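Local coordinates for aldehyde dehydrogenase family protein (Pseudomonas syringae pv. tomato, PDB 6X9L) that probably oxidises long-chain aliphatic aldehydes with NAD+ as cofactor, as a member of the aldehyde dehydrogenase family, and is held here with NAD+ and octanal, at residues Phe19-His24 with Asn209-Ser214; Glu147-Cys152 with Tyr476-Ala481; Lys261-Leu266 with Leu419-Gln424; Arg296-Arg301 with Val409-Asp414. The protein carries 1 engineered substitution. All blocks are in the same frame, centred on the assembly; numbering follows the deposited sequence.

Contact 1 of 4, residues Phe19-His24 with Asn209-Ser214; sequences FYIDGH and NLVNGS
Phe19 lays its ring against Val211 and Asn212, and this is the closely packed end of the contact. Val211 CG1 sits almost squarely over one face of the Phe19 ring, 3.8 Å from the centroid and 9° off the normal, a CH-pi contact. Phe19 CG stands anti to its own carbonyl carbon (chi1 -61°), which sends the ring along the partner chain far enough for Phe19 CE1 to come 3.8 Å from Asn212 CB. Next to it lies a single antiparallel bridge, the hydrogen-bonded pair Tyr20 and Leu210: Leu210 N reaches Tyr20 O at 2.7 Å, while the return bond from Tyr20 N to Leu210 O is weak and bent. The Tyr20 hydroxyl is bound to His199. Past Ile21 the strand gives way to a type I' turn, and a side chain takes over from the backbone. Asn209 OD1 accepts Asp22 N at 2.8 Å, nearly end-on to the amide C=O (177°), and Asn209 ND2 holds Gly206 O, so both ends of the amide are fixed. Here the contact thins toward solvent: Asp22 is partly exposed with its side chain turned away, and His24 is exposed. The hydrogen bonds across all join neutral amides and the side-chain packing is largely apolar, so no ion pair links these two segments, the second next to the strand carrying NAD-binding Lys182.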
# COMPACT_ATOMS: atom_id res chain seq x y z
N PHE A 19 17.21 -4.15 -25.84
CA PHE A 19 16.83 -3.92 -24.46
C PHE A 19 18.10 -3.84 -23.62
O PHE A 19 19.13 -4.42 -23.98
CB PHE A 19 15.90 -5.03 -23.94
CG PHE A 19 14.60 -5.16 -24.70
CD1 PHE A 19 13.98 -4.03 -25.23
CD2 PHE A 19 14.01 -6.40 -24.89
CE1 PHE A 19 12.78 -4.16 -25.95
CE2 PHE A 19 12.81 -6.53 -25.60
CZ PHE A 19 12.20 -5.41 -26.13
N TYR A 20 18.04 -3.09 -22.51
CA TYR A 20 19.17 -3.02 -21.58
C TYR A 20 18.91 -3.99 -20.43
O TYR A 20 18.14 -3.70 -19.50
CB TYR A 20 19.41 -1.61 -21.08
CG TYR A 20 20.72 -1.51 -20.31
CD1 TYR A 20 21.93 -1.40 -20.97
CD2 TYR A 20 20.74 -1.55 -18.92
CE1 TYR A 20 23.14 -1.32 -20.27
CE2 TYR A 20 21.93 -1.47 -18.22
CZ TYR A 20 23.13 -1.35 -18.90
OH TYR A 20 24.32 -1.27 -18.19
N ILE A 21 19.59 -5.14 -20.49
CA ILE A 21 19.40 -6.23 -19.55
C ILE A 21 20.77 -6.68 -19.06
O ILE A 21 21.63 -7.05 -19.87
CB ILE A 21 18.63 -7.39 -20.19
CG1 ILE A 21 17.25 -6.91 -20.60
CG2 ILE A 21 18.54 -8.59 -19.24
CD1 ILE A 21 16.36 -8.00 -21.11
N ASP A 22 20.99 -6.61 -17.75
CA ASP A 22 22.15 -7.22 -17.10
C ASP A 22 23.46 -6.58 -17.55
O ASP A 22 24.48 -7.25 -17.69
CB ASP A 22 22.17 -8.73 -17.36
CG ASP A 22 23.13 -9.46 -16.47
OD1 ASP A 22 23.43 -8.96 -15.36
OD2 ASP A 22 23.59 -10.55 -16.87
N GLY A 23 23.43 -5.27 -17.79
CA GLY A 23 24.62 -4.51 -18.10
C GLY A 23 24.96 -4.39 -19.57
O GLY A 23 25.98 -3.79 -19.90
N HIS A 24 24.14 -4.94 -20.46
CA HIS A 24 24.43 -4.92 -21.88
C HIS A 24 23.14 -4.68 -22.63
O HIS A 24 22.05 -4.85 -22.09
CB HIS A 24 25.07 -6.25 -22.36
CG HIS A 24 26.05 -6.83 -21.39
ND1 HIS A 24 25.66 -7.56 -20.29
CD2 HIS A 24 27.41 -6.81 -21.37
CE1 HIS A 24 26.74 -7.96 -19.62
NE2 HIS A 24 27.81 -7.52 -20.26
N ASN A 209 17.27 -2.35 -15.45
CA ASN A 209 16.97 -3.05 -16.69
C ASN A 209 15.84 -2.35 -17.42
O ASN A 209 14.86 -1.94 -16.80
CB ASN A 209 16.63 -4.49 -16.40
CG ASN A 209 17.77 -5.22 -15.73
OD1 ASN A 209 18.73 -5.60 -16.37
ND2 ASN A 209 17.66 -5.41 -14.43
N LEU A 210 15.99 -2.23 -18.74
CA LEU A 210 15.04 -1.53 -19.60
C LEU A 210 14.43 -2.48 -20.63
O LEU A 210 15.16 -3.15 -21.38
CB LEU A 210 15.74 -0.37 -20.31
CG LEU A 210 14.83 0.66 -20.95
CD1 LEU A 210 15.57 1.95 -21.06
CD2 LEU A 210 14.43 0.19 -22.32
N VAL A 211 13.10 -2.55 -20.68
CA VAL A 211 12.41 -3.29 -21.73
C VAL A 211 11.33 -2.39 -22.31
O VAL A 211 10.55 -1.78 -21.58
CB VAL A 211 11.80 -4.61 -21.22
CG1 VAL A 211 11.15 -5.36 -22.38
CG2 VAL A 211 12.85 -5.49 -20.55
N ASN A 212 11.28 -2.32 -23.63
CA ASN A 212 10.25 -1.57 -24.31
C ASN A 212 9.10 -2.50 -24.70
O ASN A 212 9.28 -3.71 -24.84
CB ASN A 212 10.82 -0.88 -25.55
CG ASN A 212 11.63 0.34 -25.21
OD1 ASN A 212 11.25 1.12 -24.33
ND2 ASN A 212 12.76 0.51 -25.89
N GLY A 213 7.93 -1.91 -24.84
CA GLY A 213 6.79 -2.65 -25.36
C GLY A 213 5.48 -2.06 -24.88
O GLY A 213 5.43 -1.03 -24.21
N SER A 214 4.40 -2.76 -25.23
CA SER A 214 3.07 -2.29 -24.88
C SER A 214 2.82 -2.49 -23.39
O SER A 214 3.42 -3.35 -22.74
CB SER A 214 2.02 -3.04 -25.69
OG SER A 214 1.78 -4.32 -25.13

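Contact 2 of 4, residues Glu147-Cys152 with Tyr476-Ala481; sequences EPIGVC and YLETKA
A salt bridge between Glu147 and Lys480 closes the outer end of this contact, and both of its partners are also gripped by the second subunit. Lys480 NZ meets Glu147 OE1 at 2.9 Å on the syn side, 19° out of the carboxylate plane. Glu147 gets there with its chain extended beyond CG, whereas Lys480 bends at chi3 (-81°) to bring its ammonium across. Glu147 OE2 takes a hydrogen bond with Tyr459 of the second subunit, and Lys480 NZ gives one to Ile438 O of that subunit, so the pair is held from both subunits. Behind it the backbones run antiparallel: Glu478 N bonds to Glu147 O, and Ile149 N to Tyr476 O at 3.0 Å from a position tilted 34° off the carbonyl plane. Pro148 and Leu477 form the non-hydrogen-bonded pair between them. Ile149 passes obliquely over the bent Glu478 chain, Ile149 CG1 lying 3.8 Å from Glu478 CG, while the Glu478 carboxylate makes a salt bridge to Arg466 of the second subunit. At the inner end Cys152 SG comes up to the edge of the Tyr476 ring, in its plane and 3.7 Å from Tyr476 CD1, a sulfur-aromatic contact. Strand 477-483 thus carries the mixed sheet of the NAD-binding domain on into the second subunit, where Ala481 enters a parallel ladder, as in the oligomerisation arm of aldehyde dehydrogenases.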
# COMPACT_ATOMS: atom_id res chain seq x y z
N GLU A 147 14.83 -2.42 5.04
CA GLU A 147 15.53 -3.18 4.03
C GLU A 147 14.87 -2.98 2.68
O GLU A 147 13.66 -2.74 2.60
CB GLU A 147 15.54 -4.68 4.36
CG GLU A 147 16.11 -5.02 5.69
CD GLU A 147 15.96 -6.49 6.04
OE1 GLU A 147 16.49 -6.89 7.11
OE2 GLU A 147 15.33 -7.24 5.25
N PRO A 148 15.64 -3.09 1.59
CA PRO A 148 15.03 -3.03 0.26
C PRO A 148 14.03 -4.15 0.08
O PRO A 148 14.25 -5.27 0.54
CB PRO A 148 16.23 -3.18 -0.69
CG PRO A 148 17.28 -3.79 0.14
CD PRO A 148 17.08 -3.23 1.51
N ILE A 149 12.93 -3.85 -0.60
CA ILE A 149 11.91 -4.88 -0.75
C ILE A 149 12.29 -5.89 -1.83
O ILE A 149 11.79 -7.02 -1.81
CB ILE A 149 10.55 -4.22 -1.03
CG1 ILE A 149 9.43 -5.26 -1.02
CG2 ILE A 149 10.58 -3.42 -2.34
CD1 ILE A 149 8.06 -4.64 -0.88
N GLY A 150 13.18 -5.53 -2.76
CA GLY A 150 13.72 -6.48 -3.71
C GLY A 150 13.72 -6.06 -5.16
O GLY A 150 14.22 -5.00 -5.52
N VAL A 151 13.17 -6.93 -6.02
CA VAL A 151 13.04 -6.63 -7.45
C VAL A 151 11.75 -5.84 -7.67
O VAL A 151 10.68 -6.23 -7.19
CB VAL A 151 13.06 -7.93 -8.28
CG1 VAL A 151 12.78 -7.62 -9.73
CG2 VAL A 151 14.39 -8.66 -8.13
N CYS A 152 11.85 -4.73 -8.41
CA CYS A 152 10.76 -3.77 -8.58
C CYS A 152 10.44 -3.55 -10.06
O CYS A 152 11.36 -3.34 -10.87
CB CYS A 152 11.12 -2.41 -7.94
SG CYS A 152 11.52 -2.46 -6.19
N TYR A 476 10.16 1.90 -1.13
CA TYR A 476 10.96 0.78 -1.59
C TYR A 476 11.63 0.02 -0.45
O TYR A 476 12.46 -0.86 -0.71
CB TYR A 476 12.00 1.26 -2.60
CG TYR A 476 11.36 1.80 -3.85
CD1 TYR A 476 11.06 0.97 -4.92
CD2 TYR A 476 11.00 3.14 -3.95
CE1 TYR A 476 10.45 1.46 -6.05
CE2 TYR A 476 10.41 3.64 -5.08
CZ TYR A 476 10.13 2.79 -6.13
OH TYR A 476 9.53 3.29 -7.27
N LEU A 477 11.27 0.31 0.80
CA LEU A 477 11.79 -0.42 1.94
C LEU A 477 10.71 -1.25 2.61
O LEU A 477 9.59 -0.79 2.79
CB LEU A 477 12.39 0.55 2.98
CG LEU A 477 13.49 1.46 2.42
CD1 LEU A 477 13.76 2.57 3.41
CD2 LEU A 477 14.75 0.66 2.10
N GLU A 478 11.06 -2.50 2.94
CA GLU A 478 10.28 -3.26 3.91
C GLU A 478 10.58 -2.76 5.32
O GLU A 478 11.45 -1.92 5.54
CB GLU A 478 10.58 -4.74 3.83
CG GLU A 478 9.86 -5.45 2.73
CD GLU A 478 8.35 -5.57 2.97
OE1 GLU A 478 7.71 -6.33 2.22
OE2 GLU A 478 7.82 -4.90 3.90
N THR A 479 9.86 -3.32 6.28
CA THR A 479 10.00 -2.94 7.68
C THR A 479 10.12 -4.21 8.51
O THR A 479 9.28 -5.12 8.41
CB THR A 479 8.82 -2.07 8.12
OG1 THR A 479 8.96 -0.78 7.51
CG2 THR A 479 8.74 -1.92 9.64
N LYS A 480 11.19 -4.30 9.30
CA LYS A 480 11.47 -5.49 10.08
C LYS A 480 11.61 -5.13 11.54
O LYS A 480 12.26 -4.13 11.88
CB LYS A 480 12.72 -6.19 9.58
CG LYS A 480 13.14 -7.37 10.43
CD LYS A 480 14.42 -7.97 9.93
CE LYS A 480 14.16 -8.90 8.76
NZ LYS A 480 15.43 -9.35 8.13
N ALA A 481 11.00 -5.92 12.42
CA ALA A 481 11.16 -5.78 13.86
C ALA A 481 11.94 -6.98 14.37
O ALA A 481 11.55 -8.13 14.15
CB ALA A 481 9.83 -5.66 14.59

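Contact 3 of 4, residues Lys261-Leu266 with Leu419-Gln424; sequences KSPNIL and LGAHVQ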
# COMPACT_ATOMS: atom_id res chain seq x y z
N LYS A 261 -7.99 15.92 -11.14
CA LYS A 261 -8.82 17.04 -11.59
C LYS A 261 -8.61 18.18 -10.60
O LYS A 261 -9.51 18.60 -9.87
CB LYS A 261 -10.30 16.68 -11.66
CG LYS A 261 -10.92 16.73 -13.02
CD LYS A 261 -10.92 18.11 -13.66
CE LYS A 261 -11.14 17.89 -15.15
NZ LYS A 261 -11.49 19.08 -15.93
N SER A 262 -7.40 18.69 -10.55
CA SER A 262 -6.98 19.46 -9.40
C SER A 262 -7.67 20.82 -9.39
O SER A 262 -7.71 21.50 -10.43
CB SER A 262 -5.45 19.60 -9.38
OG SER A 262 -4.84 18.31 -9.32
N PRO A 263 -8.25 21.23 -8.26
CA PRO A 263 -8.92 22.53 -8.19
C PRO A 263 -7.95 23.66 -7.89
O PRO A 263 -6.89 23.47 -7.30
CB PRO A 263 -9.91 22.35 -7.03
CG PRO A 263 -9.25 21.35 -6.13
CD PRO A 263 -8.45 20.42 -7.05
N ASN A 264 -8.34 24.85 -8.34
CA ASN A 264 -7.66 26.10 -8.01
C ASN A 264 -8.75 27.04 -7.47
O ASN A 264 -9.55 27.58 -8.25
CB ASN A 264 -6.95 26.68 -9.23
CG ASN A 264 -6.07 27.86 -8.90
OD1 ASN A 264 -5.84 28.17 -7.73
ND2 ASN A 264 -5.56 28.53 -9.93
N ILE A 265 -8.78 27.20 -6.15
CA ILE A 265 -9.72 28.10 -5.49
C ILE A 265 -9.08 29.47 -5.35
O ILE A 265 -8.04 29.61 -4.70
CB ILE A 265 -10.14 27.58 -4.10
CG1 ILE A 265 -10.94 26.27 -4.17
CG2 ILE A 265 -10.96 28.65 -3.38
CD1 ILE A 265 -11.35 25.76 -2.78
N LEU A 266 -9.71 30.48 -5.94
CA LEU A 266 -9.39 31.87 -5.66
C LEU A 266 -10.35 32.35 -4.57
O LEU A 266 -11.56 32.48 -4.80
CB LEU A 266 -9.47 32.73 -6.93
CG LEU A 266 -8.28 32.54 -7.88
CD1 LEU A 266 -7.99 31.04 -8.19
CD2 LEU A 266 -8.45 33.34 -9.16
N LEU A 419 -5.21 14.43 -6.34
CA LEU A 419 -3.77 14.40 -6.55
C LEU A 419 -3.12 15.69 -6.08
O LEU A 419 -2.09 15.67 -5.38
CB LEU A 419 -3.46 14.12 -8.02
CG LEU A 419 -1.96 14.12 -8.34
CD1 LEU A 419 -1.32 12.84 -7.85
CD2 LEU A 419 -1.74 14.32 -9.82
N GLY A 420 -3.69 16.83 -6.46
CA GLY A 420 -3.21 18.13 -6.07
C GLY A 420 -4.33 19.15 -6.00
O GLY A 420 -5.50 18.82 -6.17
N ALA A 421 -3.96 20.41 -5.75
CA ALA A 421 -4.91 21.48 -5.49
C ALA A 421 -4.15 22.78 -5.29
O ALA A 421 -2.97 22.78 -4.91
CB ALA A 421 -5.76 21.17 -4.25
N HIS A 422 -4.84 23.91 -5.53
CA HIS A 422 -4.27 25.24 -5.44
C HIS A 422 -5.19 26.19 -4.67
O HIS A 422 -6.41 26.14 -4.81
CB HIS A 422 -4.00 25.81 -6.82
CG HIS A 422 -2.79 25.23 -7.47
ND1 HIS A 422 -1.61 25.94 -7.60
CD2 HIS A 422 -2.56 24.01 -8.02
CE1 HIS A 422 -0.71 25.18 -8.20
NE2 HIS A 422 -1.26 24.01 -8.46
N VAL A 423 -4.60 27.08 -3.87
CA VAL A 423 -5.37 28.10 -3.17
C VAL A 423 -4.71 29.45 -3.40
O VAL A 423 -3.48 29.58 -3.29
CB VAL A 423 -5.49 27.80 -1.66
CG1 VAL A 423 -6.31 28.88 -0.97
CG2 VAL A 423 -6.15 26.45 -1.46
N GLN A 424 -5.53 30.44 -3.79
CA GLN A 424 -5.12 31.83 -3.94
C GLN A 424 -5.84 32.65 -2.88
O GLN A 424 -7.07 32.57 -2.75
CB GLN A 424 -5.46 32.37 -5.33
CG GLN A 424 -5.00 31.50 -6.47
CD GLN A 424 -3.64 30.89 -6.22
OE1 GLN A 424 -2.77 31.50 -5.58
NE2 GLN A 424 -3.44 29.66 -6.71
O HOH W 1 -7.07 16.42 -8.11
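From Asn264 with His422 to Leu266 with Gln424, strands 263-266 and 422-424 run parallel, their axes 12° apart and 4.6 Å at closest approach. His422 N bonds to Pro263 O, then Ile265 N to His422 O at 2.9 Å, and Gln424 N to Ile265 O at 2.8 Å. One face of the pair bears Asn264, Leu266, His422 and Gln424. There Asn264 OD1 accepts a nearly straight bond from Gln424 NE2, 3.0 Å long. The two amides stand almost perpendicular, their planes 88° apart. Gln424 doubles back at chi2 (-39°), which swings its amide toward Asn264. Nearer the backbone, Gln424 CG lies alongside Leu266 CD1 at 3.5 Å. Asn264 ND2 goes on to Tyr447 OH, so both polar ends of that amide have partners. The His422 ring meets the ring of His444 on the next strand. Ile265 and Val423 point to the other face, where Ile265 packs on Ala412 of helix 405-413. Ahead of the strands Ser262 still packs on Gly420; the chains separate only at Lys261 and Leu419, where a water bridges them. It accepts from Lys261 N and from Leu419 N, each at 3.2 Å, and also bonds to Ser262 OG. Leu419 touches the bound NAD. Buried polar groups are thus paired within the sheet at one end and through water at the other, which ties the loop at the cofactor to the loop that leads into strand 263-266.

Contact 4 of 4, residues Arg296-Arg301 with Val409-Asp414; sequences RMIVPR and VAIAND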
# COMPACT_ATOMS: atom_id res chain seq x y z
N ARG A 296 -9.53 23.02 -12.80
CA ARG A 296 -10.81 23.56 -12.33
C ARG A 296 -10.49 24.78 -11.48
O ARG A 296 -10.01 24.64 -10.35
CB ARG A 296 -11.60 22.53 -11.52
CG ARG A 296 -12.17 21.38 -12.32
CD ARG A 296 -12.14 20.09 -11.53
NE ARG A 296 -13.11 20.09 -10.45
CZ ARG A 296 -12.82 19.90 -9.16
NH1 ARG A 296 -11.58 19.67 -8.77
NH2 ARG A 296 -13.79 19.93 -8.27
N MET A 297 -10.75 25.98 -12.02
CA MET A 297 -10.50 27.23 -11.32
C MET A 297 -11.80 27.69 -10.67
O MET A 297 -12.79 27.95 -11.37
CB MET A 297 -9.95 28.30 -12.27
CG MET A 297 -9.48 29.54 -11.57
SD MET A 297 -8.90 30.83 -12.68
CE MET A 297 -7.17 30.37 -12.85
N ILE A 298 -11.80 27.80 -9.35
CA ILE A 298 -13.01 28.00 -8.56
C ILE A 298 -12.97 29.41 -7.96
O ILE A 298 -12.05 29.74 -7.19
CB ILE A 298 -13.15 26.91 -7.49
CG1 ILE A 298 -13.18 25.55 -8.19
CG2 ILE A 298 -14.42 27.11 -6.67
CD1 ILE A 298 -12.75 24.40 -7.31
N VAL A 299 -13.96 30.22 -8.32
CA VAL A 299 -13.88 31.67 -8.11
C VAL A 299 -15.25 32.19 -7.71
O VAL A 299 -16.29 31.59 -8.02
CB VAL A 299 -13.40 32.40 -9.38
CG1 VAL A 299 -11.97 31.99 -9.73
CG2 VAL A 299 -14.31 32.11 -10.55
N PRO A 300 -15.28 33.32 -6.98
CA PRO A 300 -16.56 33.91 -6.55
C PRO A 300 -17.44 34.32 -7.72
O PRO A 300 -16.97 34.89 -8.70
CB PRO A 300 -16.12 35.14 -5.74
CG PRO A 300 -14.73 34.85 -5.31
CD PRO A 300 -14.12 34.02 -6.40
N ARG A 301 -18.74 34.03 -7.61
CA ARG A 301 -19.64 34.25 -8.74
C ARG A 301 -19.57 35.70 -9.20
O ARG A 301 -19.45 35.99 -10.40
CB ARG A 301 -21.07 33.88 -8.37
CG ARG A 301 -22.07 33.95 -9.53
CD ARG A 301 -23.35 33.18 -9.21
NE ARG A 301 -23.32 31.80 -9.72
CZ ARG A 301 -23.15 30.71 -8.97
NH1 ARG A 301 -23.00 30.82 -7.66
NH2 ARG A 301 -23.13 29.50 -9.53
N VAL A 409 -15.07 24.95 -1.18
CA VAL A 409 -14.39 23.74 -0.72
C VAL A 409 -15.16 22.50 -1.18
O VAL A 409 -14.57 21.51 -1.65
CB VAL A 409 -14.20 23.79 0.81
CG1 VAL A 409 -13.72 22.44 1.35
CG2 VAL A 409 -13.21 24.90 1.21
N ALA A 410 -16.49 22.54 -1.07
CA ALA A 410 -17.30 21.39 -1.48
C ALA A 410 -17.11 21.08 -2.96
O ALA A 410 -17.02 19.92 -3.36
CB ALA A 410 -18.77 21.65 -1.15
N ILE A 411 -17.06 22.12 -3.80
CA ILE A 411 -16.79 21.93 -5.21
C ILE A 411 -15.39 21.37 -5.42
O ILE A 411 -15.18 20.46 -6.24
CB ILE A 411 -16.97 23.27 -5.96
CG1 ILE A 411 -18.42 23.74 -5.86
CG2 ILE A 411 -16.56 23.15 -7.42
CD1 ILE A 411 -18.67 25.01 -6.61
N ALA A 412 -14.40 21.91 -4.70
CA ALA A 412 -13.04 21.42 -4.87
C ALA A 412 -12.96 19.93 -4.56
O ALA A 412 -12.30 19.17 -5.28
CB ALA A 412 -12.08 22.22 -3.99
N ASN A 413 -13.64 19.48 -3.50
CA ASN A 413 -13.65 18.07 -3.12
C ASN A 413 -14.65 17.24 -3.92
O ASN A 413 -14.66 16.02 -3.78
CB ASN A 413 -13.94 17.96 -1.63
CG ASN A 413 -12.76 18.35 -0.78
OD1 ASN A 413 -11.62 18.05 -1.12
ND2 ASN A 413 -13.02 19.03 0.32
N ASP A 414 -15.47 17.86 -4.77
CA ASP A 414 -16.52 17.16 -5.51
C ASP A 414 -15.90 16.42 -6.70
O ASP A 414 -16.11 16.74 -7.87
CB ASP A 414 -17.58 18.15 -5.96
CG ASP A 414 -18.73 17.47 -6.65
OD1 ASP A 414 -18.89 16.25 -6.43
OD2 ASP A 414 -19.45 18.14 -7.41
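This is strand-on-helix packing in the seven-stranded sheet that carries strand 296-300: Ile298 and Arg296 on one face of that strand meet the last turn of helix 405-413. The helix runs 170° to the strand, nearly antiparallel, with the axes 9.5 Å apart. Ile298 supplies the apolar half. With CG1 anti to its carbonyl carbon (chi1 -58°), it pushes CD1 up to the helix, so that Ile298 CD1 lies 4.0 Å from Ile411 CG2 and equally far from Ala412 CB. Arg296 supplies the polar half. Its chain bends at chi2 and again at chi3 (71°), turning the guanidinium under the helix's end, where the carbonyl oxygens of Ile411 and Ala412 lie at its edge and near its plane. Arg296 NH2 makes a weak, long hydrogen bond of 3.4 Å to Ala412 O. The other amino group, NH1, is bound to Lys261 O, so the guanidinium bridges the helix end and the loop before strand 263-266. Its positive charge would complement the negative end of the helix dipole, and Asp414 OD2, 6.0 Å from Arg296 NH2, may add a little. Pro263 of the neighbouring strand fills in beside both Ile298 and Ala412. Helix 405-413 links parallel strands 396-402 and 422-424 in a beta-alpha-beta crossover, and on the way it passes over the two strands between them, 296-300 and 263-266.

Contacts 3 and 4 belong to one sheet and touch: their centres are 8 Å apart, and Asn264 O of contact 3 faces Ile298 N of contact 4 in a probable hydrogen bond. Contacts 1 and 2 share the NAD-binding sheet, with centres 23 Å apart and nearest atoms about 7 Å apart. The two pairs lie far from each other, contacts 1 and 3 having centres 38 Å apart on opposite sides of the chain's centre. Cofactor and octanal bind in between. The side chain of Asn212 in contact 1 lies about 9 Å from NAD, and the side chain of His422 in contact 3 about 8 Å from octanal, whose pocket includes the engineered Ala291. Contact 2 instead faces the second subunit.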